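Local coordinates for TfuA domain-containing protein (Methanosarcina acetivorans, PDB 6XP8) that takes part in peptide backbone thioamidation, probably as a partner of a YcaO enzyme, at residues I5-S10 with A22-P27; L128-E133 with E195-R200. One frame throughout, in Å; residues are numbered along the deposited sequence.

Contact 1: residues I5-S10 with A22-P27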
# COMPACT_ATOMS: atom_id res chain seq x y z
N ILE A 5 -1.21 -8.38 -12.68
CA ILE A 5 -1.26 -7.59 -11.43
C ILE A 5 -0.12 -7.97 -10.50
O ILE A 5 0.05 -9.14 -10.17
CB ILE A 5 -2.61 -7.76 -10.67
CG1 ILE A 5 -3.82 -7.57 -11.58
CG2 ILE A 5 -2.67 -6.88 -9.42
CD1 ILE A 5 -4.02 -6.16 -12.10
N PHE A 6 0.64 -6.97 -10.07
CA PHE A 6 1.74 -7.18 -9.13
C PHE A 6 1.26 -6.83 -7.73
O PHE A 6 1.05 -5.66 -7.42
CB PHE A 6 2.96 -6.35 -9.54
CG PHE A 6 3.48 -6.68 -10.91
CD1 PHE A 6 4.43 -7.69 -11.08
CD2 PHE A 6 3.02 -5.99 -12.03
CE1 PHE A 6 4.91 -8.01 -12.35
CE2 PHE A 6 3.49 -6.31 -13.30
CZ PHE A 6 4.44 -7.32 -13.46
N THR A 7 1.06 -7.86 -6.91
CA THR A 7 0.53 -7.71 -5.54
C THR A 7 0.95 -8.89 -4.65
O THR A 7 1.86 -9.65 -5.01
CB THR A 7 -1.00 -7.38 -5.53
OG1 THR A 7 -1.38 -6.87 -4.24
CG2 THR A 7 -1.88 -8.58 -5.90
N GLY A 8 0.32 -9.03 -3.48
CA GLY A 8 0.69 -10.06 -2.52
C GLY A 8 0.78 -9.53 -1.11
O GLY A 8 0.47 -10.26 -0.15
N ASN A 9 1.21 -8.27 -0.98
CA ASN A 9 1.37 -7.60 0.32
C ASN A 9 0.07 -6.92 0.77
O ASN A 9 -0.47 -7.26 1.82
CB ASN A 9 2.51 -6.57 0.28
CG ASN A 9 3.84 -7.13 -0.21
OD1 ASN A 9 4.11 -8.34 -0.12
ND2 ASN A 9 4.67 -6.25 -0.72
N SER A 10 -0.42 -5.98 -0.03
CA SER A 10 -1.60 -5.17 0.33
C SER A 10 -2.89 -5.99 0.27
O SER A 10 -3.85 -5.74 1.01
CB SER A 10 -1.70 -3.95 -0.59
OG SER A 10 -0.55 -3.13 -0.45
N ALA A 22 -7.07 -12.68 -13.08
CA ALA A 22 -5.95 -12.06 -13.78
C ALA A 22 -4.70 -12.89 -13.52
O ALA A 22 -4.73 -13.85 -12.73
CB ALA A 22 -5.75 -10.63 -13.30
N ASN A 23 -3.62 -12.54 -14.21
CA ASN A 23 -2.31 -13.10 -13.89
C ASN A 23 -1.73 -12.34 -12.70
O ASN A 23 -1.26 -11.21 -12.84
CB ASN A 23 -1.38 -13.04 -15.11
CG ASN A 23 -0.01 -13.67 -14.84
OD1 ASN A 23 0.34 -13.97 -13.70
ND2 ASN A 23 0.76 -13.86 -15.90
N TYR A 24 -1.76 -12.98 -11.53
CA TYR A 24 -1.16 -12.41 -10.32
C TYR A 24 0.30 -12.77 -10.19
O TYR A 24 0.69 -13.94 -10.27
CB TYR A 24 -1.97 -12.77 -9.06
CG TYR A 24 -3.31 -12.08 -9.08
CD1 TYR A 24 -3.43 -10.73 -8.71
CD2 TYR A 24 -4.45 -12.75 -9.52
CE1 TYR A 24 -4.65 -10.08 -8.77
CE2 TYR A 24 -5.68 -12.10 -9.57
CZ TYR A 24 -5.78 -10.77 -9.20
OH TYR A 24 -6.99 -10.11 -9.25
N GLN A 25 1.11 -11.73 -10.02
CA GLN A 25 2.55 -11.85 -9.90
C GLN A 25 2.98 -11.30 -8.54
O GLN A 25 2.25 -10.51 -7.94
CB GLN A 25 3.25 -11.07 -11.03
CG GLN A 25 3.07 -11.68 -12.42
CD GLN A 25 3.68 -13.07 -12.57
OE1 GLN A 25 3.01 -14.01 -12.98
NE2 GLN A 25 4.96 -13.19 -12.23
N PRO A 26 4.18 -11.71 -8.04
CA PRO A 26 4.70 -11.14 -6.79
C PRO A 26 4.94 -9.62 -6.90
O PRO A 26 4.88 -9.07 -8.01
CB PRO A 26 6.04 -11.87 -6.62
CG PRO A 26 5.88 -13.14 -7.37
CD PRO A 26 5.06 -12.76 -8.57
N PRO A 27 5.18 -8.93 -5.75
CA PRO A 27 5.50 -7.49 -5.80
C PRO A 27 6.54 -7.18 -6.90
O PRO A 27 7.52 -7.91 -7.04
CB PRO A 27 6.08 -7.22 -4.42
CG PRO A 27 5.35 -8.17 -3.54
CD PRO A 27 5.11 -9.41 -4.36

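Contact 2: residues L128-E133 with E195-R200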
# COMPACT_ATOMS: atom_id res chain seq x y z
N LEU A 128 2.65 2.65 7.62
CA LEU A 128 2.35 3.92 8.27
C LEU A 128 0.99 4.51 7.88
O LEU A 128 0.30 5.04 8.74
CB LEU A 128 3.48 4.93 8.03
CG LEU A 128 3.48 6.27 8.78
CD1 LEU A 128 3.36 6.10 10.29
CD2 LEU A 128 4.75 7.02 8.43
N VAL A 129 0.60 4.39 6.60
CA VAL A 129 -0.73 4.85 6.15
C VAL A 129 -1.90 4.20 6.91
O VAL A 129 -2.85 4.89 7.26
CB VAL A 129 -0.96 4.78 4.62
CG1 VAL A 129 -0.11 5.83 3.90
CG2 VAL A 129 -0.71 3.38 4.06
N ASN A 130 -1.80 2.89 7.16
CA ASN A 130 -2.78 2.15 7.98
C ASN A 130 -2.77 2.64 9.43
O ASN A 130 -3.83 2.76 10.04
CB ASN A 130 -2.52 0.63 7.95
CG ASN A 130 -3.02 -0.06 6.67
OD1 ASN A 130 -3.31 0.58 5.66
ND2 ASN A 130 -3.08 -1.38 6.72
N ILE A 131 -1.58 2.92 9.97
CA ILE A 131 -1.43 3.45 11.34
C ILE A 131 -2.11 4.82 11.45
O ILE A 131 -2.87 5.07 12.39
CB ILE A 131 0.06 3.49 11.80
CG1 ILE A 131 0.62 2.06 11.94
CG2 ILE A 131 0.22 4.24 13.12
CD1 ILE A 131 2.13 1.97 11.92
N ARG A 132 -1.86 5.69 10.46
CA ARG A 132 -2.48 7.02 10.38
C ARG A 132 -4.01 6.93 10.46
O ARG A 132 -4.63 7.59 11.29
CB ARG A 132 -2.06 7.74 9.09
CG ARG A 132 -0.61 8.20 9.04
CD ARG A 132 -0.34 9.03 7.79
NE ARG A 132 1.05 9.48 7.68
CZ ARG A 132 1.58 10.53 8.31
NH1 ARG A 132 0.85 11.27 9.15
NH2 ARG A 132 2.86 10.84 8.11
N GLU A 133 -4.58 6.09 9.60
CA GLU A 133 -6.03 5.93 9.49
C GLU A 133 -6.66 5.23 10.69
O GLU A 133 -7.79 5.56 11.09
CB GLU A 133 -6.38 5.19 8.19
CG GLU A 133 -6.20 6.04 6.95
CD GLU A 133 -7.10 7.26 6.93
OE1 GLU A 133 -8.32 7.10 6.75
OE2 GLU A 133 -6.59 8.39 7.11
N GLU A 195 -8.97 -2.41 12.40
CA GLU A 195 -7.98 -1.69 11.59
C GLU A 195 -8.65 -1.07 10.37
O GLU A 195 -9.51 -1.71 9.73
CB GLU A 195 -6.83 -2.61 11.16
CG GLU A 195 -5.70 -1.86 10.45
CD GLU A 195 -4.60 -2.76 9.91
OE1 GLU A 195 -4.83 -3.97 9.69
OE2 GLU A 195 -3.49 -2.23 9.68
N VAL A 196 -8.28 0.17 10.07
CA VAL A 196 -8.63 0.82 8.81
C VAL A 196 -7.49 0.45 7.86
O VAL A 196 -6.43 1.10 7.85
CB VAL A 196 -8.79 2.35 8.95
CG1 VAL A 196 -9.25 2.97 7.63
CG2 VAL A 196 -9.78 2.69 10.07
N ASP A 197 -7.71 -0.63 7.11
CA ASP A 197 -6.73 -1.20 6.20
C ASP A 197 -6.85 -0.49 4.85
O ASP A 197 -7.44 -1.02 3.89
CB ASP A 197 -6.93 -2.72 6.09
CG ASP A 197 -5.75 -3.44 5.43
OD1 ASP A 197 -4.90 -2.80 4.77
OD2 ASP A 197 -5.69 -4.69 5.56
N ILE A 198 -6.29 0.71 4.80
CA ILE A 198 -6.40 1.56 3.62
C ILE A 198 -5.65 0.97 2.42
O ILE A 198 -6.09 1.13 1.29
CB ILE A 198 -6.03 3.04 3.91
CG1 ILE A 198 -6.47 3.97 2.76
CG2 ILE A 198 -4.55 3.23 4.22
CD1 ILE A 198 -7.97 4.04 2.56
N LYS A 199 -4.54 0.28 2.69
CA LYS A 199 -3.80 -0.41 1.62
C LYS A 199 -4.65 -1.48 0.94
O LYS A 199 -4.67 -1.55 -0.29
CB LYS A 199 -2.49 -1.00 2.14
CG LYS A 199 -1.45 0.05 2.47
CD LYS A 199 -0.07 -0.60 2.57
CE LYS A 199 0.74 -0.42 1.31
NZ LYS A 199 2.06 -1.10 1.44
N ARG A 200 -5.38 -2.27 1.74
CA ARG A 200 -6.25 -3.31 1.19
C ARG A 200 -7.41 -2.72 0.40
O ARG A 200 -7.75 -3.21 -0.68
CB ARG A 200 -6.80 -4.20 2.32
CG ARG A 200 -7.64 -5.36 1.83
CD ARG A 200 -8.23 -6.14 3.00
NE ARG A 200 -8.89 -7.36 2.51
CZ ARG A 200 -8.27 -8.51 2.27
NH1 ARG A 200 -6.96 -8.63 2.49
NH2 ARG A 200 -8.96 -9.55 1.82

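Contact 1: residues I5-S10 with A22-P27
Ile5 and Tyr24 lie side by side on one face of a parallel sheet, where strands 3-6 and 23-25 are neighbours. CB of Ile5 rests 3.6 Å from CE1 of the Tyr24 ring, and CG2 of Ile5 also meets CE1 and CD1. The CG2 methyl of Thr7 joins them, 3.9 Å from Tyr24 CD1. It gets there because OG1 takes the position trans to the backbone N (chi1 -164°), where it bonds to Asp48. Ile5, Thr7 and Tyr24 are all buried.

The backbones are joined by three nearly straight hydrogen bonds. Ile5 N donates to Asn23 O and Gln25 N to Ile5 O, both at 2.8 Å. Thr7 N donates to Gln25 O at 3.1 Å.

The other face opens at the partly exposed Gln25 and Pro26, though Phe6 is buried. Gln25 CB lies 3.6 Å from Phe6 CD1 while the rest of its chain bends away. The Phe6 ring meets Pro26 O at its edge, with CD1 at 3.4 Å. CG of Pro27 touches the side chain of the partly exposed Asn9, the two crossing at a slant.

The pair forms a beta-alpha-beta unit with helix 13-19 as the crossover. Strand 23-25 is outermost in the sheet, and strand 3-6 has strand 43-46 on its other side. Helix 198-215 packs on Ile5 and Tyr24, and helix 33-38 on Phe6 and Gln25.

Contact 2: residues L128-E133 with E195-R200
Asn130 binds the turn that leads into helix 198-215 with both ends of its amide. Asp197 is the N-cap of that helix, and its OD1 accepts from Arg200 N at 3.1 Å, a capping bond. Asn130 ND2 donates a hydrogen bond to the same OD1 at 3.0 Å. The two donors reach this oxygen from opposite faces of the carboxylate. ND2 also donates one to Glu195 OE2 at 3.1 Å, from above that carboxylate, whose plane is turned 89° from the amide. Tyr166 OH is a second partner of Glu195 OE2.

At the other end, Asn130 OD1 accepts a hydrogen bond from Lys199 N at 3.2 Å, in the carbonyl plane and on a lone pair. The amide is thus fixed in its rotation. It satisfies a first-turn N-H of the helix and bridges two acids that are probably charged. A leucine in its place would probably leave Lys199 N without this acceptor and the two carboxylates without their shared donor.

Apolar packing flanks the amide. Val129 CG2 meets CG2 of Ile198 and CG of Lys199, the side chains crossing at about a right angle. CB of Glu133 packs on Val196, and helix 96-102 touches Val129, Glu133 and Ile198. With CG1 trans to its backbone N (chi1 -176°), Val196 sets this methyl 3.7 Å from Glu133 CB, and its CG2 3.6 Å from Glu133 O.

The two contacts lie about 19 Å apart, centre to centre. Both are partly buried, and no touching residue is fully exposed. Contact 2 is nearer the centre of the chain, about 9 Å from it against about 12 Å for contact 1, centre to centre. Contact 1 includes the outermost strand of the parallel sheet; contact 2 joins two helical elements. In contact 1 the hydrogen bonds across the segments run between backbones, and side chains add mainly apolar packing. In contact 2 one side-chain amide makes them all, partly to carboxylates. Helix 198-215 starts in contact 2 and packs on contact 1 further along. They also touch directly, with Ser10 OG 3.5 Å from Lys199 CE.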